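Local coordinates for cell division control protein 4 (Saccharomyces cerevisiae, PDB 3V7D) that recognises phosphorylated proteins such as the CDK inhibitor SIC1 as the substrate-binding subunit of an SCF E3 ubiquitin ligase and directs their ubiquitination, at residues R118-S123 with M143-D148; D132-T137 with L168-G173. The protein carries 1 engineered substitution. All blocks are in the same frame, centred on the assembly; numbering follows the deposited sequence.

Contact 1. Residues R118-S123 with M143-D148; sequences RGHMTS and MIRVYD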
loop_
_atom_site.group_PDB
_atom_site.type_symbol
_atom_site.label_atom_id
_atom_site.label_comp_id
_atom_site.label_asym_id
_atom_site.label_seq_id
_atom_site.Cartn_x
_atom_site.Cartn_y
_atom_site.Cartn_z
ATOM N N ARG B 118 7.456 -20.468 -21.540
ATOM C CA ARG B 118 8.341 -21.545 -21.113
ATOM C C ARG B 118 9.076 -21.171 -19.834
ATOM O O ARG B 118 9.560 -20.047 -19.697
ATOM C CB ARG B 118 9.360 -21.865 -22.210
ATOM C CG ARG B 118 10.442 -22.862 -21.781
ATOM C CD ARG B 118 11.460 -23.115 -22.889
ATOM N NE ARG B 118 10.826 -23.572 -24.122
ATOM C CZ ARG B 118 10.578 -24.846 -24.411
ATOM N NH1 ARG B 118 10.913 -25.802 -23.552
ATOM N NH2 ARG B 118 9.995 -25.165 -25.560
ATOM N N GLY B 119 9.151 -22.115 -18.900
ATOM C CA GLY B 119 9.862 -21.906 -17.651
ATOM C C GLY B 119 11.266 -22.483 -17.691
ATOM O O GLY B 119 11.975 -22.323 -18.682
ATOM N N HIS B 120 11.663 -23.157 -16.614
ATOM C CA HIS B 120 12.997 -23.750 -16.520
ATOM C C HIS B 120 13.018 -25.206 -16.986
ATOM O O HIS B 120 11.974 -25.793 -17.275
ATOM C CB HIS B 120 13.523 -23.661 -15.083
ATOM C CG HIS B 120 13.882 -22.273 -14.658
ATOM N ND1 HIS B 120 15.179 -21.891 -14.384
ATOM C CD2 HIS B 120 13.119 -21.169 -14.474
ATOM C CE1 HIS B 120 15.195 -20.616 -14.038
ATOM N NE2 HIS B 120 13.959 -20.154 -14.085
ATOM N N MET B 121 14.213 -25.784 -17.049
ATOM C CA MET B 121 14.363 -27.186 -17.425
ATOM C C MET B 121 13.837 -28.129 -16.345
ATOM O O MET B 121 13.494 -29.276 -16.628
ATOM C CB MET B 121 15.822 -27.506 -17.761
ATOM C CG MET B 121 16.218 -27.104 -19.176
ATOM S SD MET B 121 17.972 -27.329 -19.516
ATOM C CE MET B 121 18.663 -25.871 -18.741
ATOM N N THR B 122 13.776 -27.644 -15.109
ATOM C CA THR B 122 13.154 -28.403 -14.030
ATOM C C THR B 122 11.749 -27.867 -13.781
ATOM O O THR B 122 11.451 -26.719 -14.111
ATOM C CB THR B 122 13.976 -28.342 -12.727
ATOM O OG1 THR B 122 14.160 -26.975 -12.335
ATOM C CG2 THR B 122 15.336 -28.992 -12.925
ATOM N N SER B 123 10.887 -28.697 -13.204
ATOM C CA SER B 123 9.488 -28.325 -13.020
ATOM C C SER B 123 9.278 -27.443 -11.789
ATOM O O SER B 123 8.235 -26.808 -11.645
ATOM C CB SER B 123 8.604 -29.570 -12.940
ATOM O OG SER B 123 8.942 -30.361 -11.817
ATOM N N MET B 143 19.956 -22.286 -13.638
ATOM C CA MET B 143 19.707 -21.147 -14.518
ATOM C C MET B 143 18.902 -20.018 -13.879
ATOM O O MET B 143 18.097 -20.234 -12.973
ATOM C CB MET B 143 18.986 -21.608 -15.787
ATOM C CG MET B 143 19.742 -22.656 -16.581
ATOM S SD MET B 143 21.415 -22.112 -16.961
ATOM C CE MET B 143 21.945 -23.406 -18.083
ATOM N N ILE B 144 19.127 -18.809 -14.378
ATOM C CA ILE B 144 18.313 -17.655 -14.033
ATOM C C ILE B 144 17.672 -17.142 -15.315
ATOM O O ILE B 144 18.366 -16.872 -16.295
ATOM C CB ILE B 144 19.159 -16.529 -13.420
ATOM C CG1 ILE B 144 19.803 -16.993 -12.113
ATOM C CG2 ILE B 144 18.307 -15.295 -13.181
ATOM C CD1 ILE B 144 20.662 -15.938 -11.445
ATOM N N ARG B 145 16.350 -17.019 -15.319
ATOM C CA ARG B 145 15.659 -16.544 -16.510
ATOM C C ARG B 145 15.049 -15.171 -16.283
ATOM O O ARG B 145 14.481 -14.898 -15.227
ATOM C CB ARG B 145 14.604 -17.552 -16.976
ATOM C CG ARG B 145 15.200 -18.872 -17.462
ATOM C CD ARG B 145 14.132 -19.879 -17.868
ATOM N NE ARG B 145 13.482 -19.541 -19.133
ATOM C CZ ARG B 145 13.961 -19.870 -20.331
ATOM N NH1 ARG B 145 15.100 -20.534 -20.431
ATOM N NH2 ARG B 145 13.304 -19.529 -21.431
ATOM N N VAL B 146 15.184 -14.311 -17.286
ATOM C CA VAL B 146 14.705 -12.942 -17.208
ATOM C C VAL B 146 13.622 -12.706 -18.252
ATOM O O VAL B 146 13.792 -13.044 -19.429
ATOM C CB VAL B 146 15.850 -11.935 -17.438
ATOM C CG1 VAL B 146 15.350 -10.509 -17.270
ATOM C CG2 VAL B 146 17.008 -12.216 -16.487
ATOM N N TYR B 147 12.511 -12.119 -17.816
ATOM C CA TYR B 147 11.386 -11.859 -18.701
ATOM C C TYR B 147 11.006 -10.379 -18.692
ATOM O O TYR B 147 11.194 -9.676 -17.696
ATOM C CB TYR B 147 10.165 -12.681 -18.279
ATOM C CG TYR B 147 10.363 -14.183 -18.212
ATOM C CD1 TYR B 147 11.026 -14.774 -17.138
ATOM C CD2 TYR B 147 9.845 -15.014 -19.199
ATOM C CE1 TYR B 147 11.189 -16.145 -17.067
ATOM C CE2 TYR B 147 10.006 -16.391 -19.136
ATOM C CZ TYR B 147 10.676 -16.949 -18.068
ATOM O OH TYR B 147 10.835 -18.316 -18.001
ATOM N N ASP B 148 10.461 -9.927 -19.816
ATOM C CA ASP B 148 9.915 -8.586 -19.973
ATOM C C ASP B 148 8.432 -8.658 -19.629
ATOM O O ASP B 148 7.677 -9.350 -20.302
ATOM C CB ASP B 148 10.102 -8.160 -21.433
ATOM C CG ASP B 148 9.599 -6.754 -21.726
ATOM O OD1 ASP B 148 8.734 -6.231 -20.996
ATOM O OD2 ASP B 148 10.070 -6.173 -22.725
#
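His120, Arg145 and Tyr147 carry a mostly buried polar contact of the beta-propeller, where the loop leading from strand 113-118, the edge strand of the neighbouring blade, into the first WD repeat lies against strand 144-148. Gly119 and His120 are the Gly-His pair of the WD motif, and Tyr147 stands where its tryptophan usually does. Tyr147 reaches past Gly119 and gives its hydroxyl proton to the backbone of Arg118, OH to O 2.7 Å, in the carbonyl plane with a C=O...O angle of 146°. The same OH accepts NE of Arg145 at 3.1 Å, in the guanidinium plane. After an extended chi2, a bend at chi3 (73°) turns the guanidinium toward the tyrosine, while the aliphatic part runs past the imidazole in the opposite direction: CD of Arg145 sits 3.8 Å from the His120 ring centroid, a CH-pi contact over the face. Gly119 O lies above the guanidinium plane, too poorly angled for a bond. At the imidazole edge, CE1 of His120 comes within 3.1 Å of Met143 O, and CE of Met121 touches CG of Met143 at 4.0 Å. Asp141 and Thr137 bind His120 through ND1 and NE2, as in the WD-repeat network, and Gln157 takes NH1 of Arg145. A leucine in place of Arg145 would probably leave the Tyr147 oxygen without its donor and Gln157 without its mate. With one bond given and one received, the hydroxyl is probably held in its rotation about CZ-OH, and the guanidinium is likely to polarise it and strengthen its hold on Arg118 O.

Contact 2. Residues D132-T137 with L168-G173; sequences DNYVIT and LKYAHG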
loop_
_atom_site.group_PDB
_atom_site.type_symbol
_atom_site.label_atom_id
_atom_site.label_comp_id
_atom_site.label_asym_id
_atom_site.label_seq_id
_atom_site.Cartn_x
_atom_site.Cartn_y
_atom_site.Cartn_z
ATOM N N ASP B 132 10.725 -3.505 -11.859
ATOM C CA ASP B 132 11.285 -2.737 -12.967
ATOM C C ASP B 132 10.969 -3.317 -14.339
ATOM O O ASP B 132 11.833 -3.317 -15.220
ATOM C CB ASP B 132 12.806 -2.664 -12.823
ATOM C CG ASP B 132 13.310 -1.255 -12.637
ATOM O OD1 ASP B 132 12.604 -0.312 -13.049
ATOM O OD2 ASP B 132 14.421 -1.100 -12.090
ATOM N N ASN B 133 9.755 -3.836 -14.504
ATOM C CA ASN B 133 9.334 -4.455 -15.759
ATOM C C ASN B 133 10.113 -5.727 -16.105
ATOM O O ASN B 133 10.057 -6.215 -17.233
ATOM C CB ASN B 133 9.379 -3.439 -16.903
ATOM C CG ASN B 133 8.637 -2.161 -16.565
ATOM O OD1 ASN B 133 7.482 -2.193 -16.136
ATOM N ND2 ASN B 133 9.304 -1.026 -16.739
ATOM N N TYR B 134 10.837 -6.256 -15.123
ATOM C CA TYR B 134 11.494 -7.547 -15.267
ATOM C C TYR B 134 10.802 -8.589 -14.407
ATOM O O TYR B 134 10.401 -8.310 -13.276
ATOM C CB TYR B 134 12.953 -7.483 -14.825
ATOM C CG TYR B 134 13.875 -6.679 -15.704
ATOM C CD1 TYR B 134 14.024 -6.982 -17.052
ATOM C CD2 TYR B 134 14.638 -5.646 -15.174
ATOM C CE1 TYR B 134 14.885 -6.254 -17.856
ATOM C CE2 TYR B 134 15.500 -4.913 -15.965
ATOM C CZ TYR B 134 15.622 -5.221 -17.305
ATOM O OH TYR B 134 16.484 -4.487 -18.090
ATOM N N VAL B 135 10.665 -9.795 -14.945
ATOM C CA VAL B 135 10.336 -10.948 -14.124
ATOM C C VAL B 135 11.552 -11.850 -14.162
ATOM O O VAL B 135 12.065 -12.172 -15.237
ATOM C CB VAL B 135 9.104 -11.718 -14.628
ATOM C CG1 VAL B 135 8.733 -12.816 -13.632
ATOM C CG2 VAL B 135 7.935 -10.774 -14.834
ATOM N N ILE B 136 12.032 -12.233 -12.986
ATOM C CA ILE B 136 13.270 -12.990 -12.884
ATOM C C ILE B 136 13.055 -14.232 -12.031
ATOM O O ILE B 136 12.544 -14.145 -10.915
ATOM C CB ILE B 136 14.395 -12.127 -12.283
ATOM C CG1 ILE B 136 14.493 -10.793 -13.029
ATOM C CG2 ILE B 136 15.723 -12.863 -12.330
ATOM C CD1 ILE B 136 15.322 -9.754 -12.320
ATOM N N THR B 137 13.436 -15.390 -12.565
ATOM C CA THR B 137 13.216 -16.656 -11.878
ATOM C C THR B 137 14.489 -17.485 -11.776
ATOM O O THR B 137 15.348 -17.440 -12.657
ATOM C CB THR B 137 12.156 -17.512 -12.597
ATOM O OG1 THR B 137 12.498 -17.621 -13.983
ATOM C CG2 THR B 137 10.769 -16.889 -12.462
ATOM N N LEU B 168 17.287 -15.023 -4.931
ATOM C CA LEU B 168 17.410 -13.951 -5.915
ATOM C C LEU B 168 16.994 -12.624 -5.307
ATOM O O LEU B 168 16.020 -12.559 -4.561
ATOM C CB LEU B 168 16.499 -14.218 -7.113
ATOM C CG LEU B 168 16.964 -15.117 -8.251
ATOM C CD1 LEU B 168 15.881 -15.153 -9.318
ATOM C CD2 LEU B 168 18.278 -14.617 -8.825
ATOM N N LYS B 169 17.715 -11.561 -5.643
ATOM C CA LYS B 169 17.322 -10.226 -5.213
ATOM C C LYS B 169 17.686 -9.189 -6.261
ATOM O O LYS B 169 18.854 -9.017 -6.606
ATOM C CB LYS B 169 17.969 -9.865 -3.877
ATOM C CG LYS B 169 17.353 -8.653 -3.191
ATOM C CD LYS B 169 16.005 -8.993 -2.576
ATOM C CE LYS B 169 15.426 -7.809 -1.819
ATOM N NZ LYS B 169 14.258 -8.202 -0.966
ATOM N N TYR B 170 16.671 -8.500 -6.767
ATOM C CA TYR B 170 16.880 -7.441 -7.738
ATOM C C TYR B 170 17.322 -6.175 -7.013
ATOM O O TYR B 170 16.770 -5.822 -5.974
ATOM C CB TYR B 170 15.595 -7.188 -8.526
ATOM C CG TYR B 170 15.739 -6.139 -9.598
ATOM C CD1 TYR B 170 16.177 -6.479 -10.868
ATOM C CD2 TYR B 170 15.436 -4.808 -9.344
ATOM C CE1 TYR B 170 16.315 -5.525 -11.854
ATOM C CE2 TYR B 170 15.568 -3.847 -10.324
ATOM C CZ TYR B 170 16.008 -4.211 -11.578
ATOM O OH TYR B 170 16.143 -3.260 -12.561
ATOM N N ALA B 171 18.328 -5.499 -7.558
ATOM C CA ALA B 171 18.835 -4.280 -6.939
ATOM C C ALA B 171 18.246 -3.033 -7.595
ATOM O O ALA B 171 17.317 -2.416 -7.067
ATOM C CB ALA B 171 20.357 -4.249 -6.995
ATOM N N HIS B 172 18.792 -2.680 -8.755
ATOM C CA HIS B 172 18.383 -1.495 -9.499
ATOM C C HIS B 172 19.131 -1.498 -10.821
ATOM O O HIS B 172 20.217 -2.073 -10.919
ATOM C CB HIS B 172 18.747 -0.226 -8.733
ATOM C CG HIS B 172 20.223 -0.026 -8.575
ATOM N ND1 HIS B 172 20.950 -0.613 -7.560
ATOM C CD2 HIS B 172 21.111 0.682 -9.312
ATOM C CE1 HIS B 172 22.220 -0.267 -7.674
ATOM N NE2 HIS B 172 22.345 0.518 -8.729
ATOM N N GLY B 173 18.556 -0.860 -11.834
ATOM C CA GLY B 173 19.225 -0.704 -13.113
ATOM C C GLY B 173 19.648 -2.004 -13.768
ATOM O O GLY B 173 20.712 -2.083 -14.375
#
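Tyr170 is the residue around which the side chains of 132-137 gather: Asp132 at its hydroxyl, Tyr134 crossing the ring and Ile136 nearer its base. Its CG stands opposite the backbone N (chi1 -178°), which extends the phenol across to the turn of the hairpin, where OH donates to OD2 of Asp132 at 2.8 Å. The carboxylate is nearly perpendicular to the ring and takes the bond on its anti side, 28° out of its own plane; Gly174 N binds the same hydroxyl. Asp132 and Asn133 have positive phi, consistent with a type I' turn. Two neighbouring blades of the WD40 beta-propeller meet here, strand 134-137 of the first repeat facing strand 168-170 of the second, with axes 8.4 Å apart and nearly antiparallel. Tyr134 crosses Tyr170 at about a right angle, CD2 of Tyr134 to CE1 of Tyr170 3.7 Å, and its ring edge also meets the Tyr170 hydroxyl. Ile136 divides its branches: CD1 presses on CD1 of Tyr170 at 3.7 Å, whereas CG2, set beside the carbonyl carbon, meets CD1 of Leu168 at 3.8 Å. That leucine methyl also lies 3.7 Å from the backbone C of Thr137.

Overall arrangement
The two contacts lie about 14 Å apart, centre to centre, and share the four-stranded antiparallel sheet of the first propeller blade. Their segments alternate along the chain, 118-123, 132-137, 143-148 and then 168-173. Strands 134-139 and 144-148 are neighbours in that sheet, joined by the backbone bonds Tyr147 N to Val135 O and Arg145 N to Thr137 O, while CG2 of Ile144 packs on CG2 of Ile136. Contact 1 ties the incoming loop, which follows the edge strand of one neighbouring blade, to this blade, and contact 2 joins it to the next in the WD40 domain, the substrate-recognition part of this F-box protein.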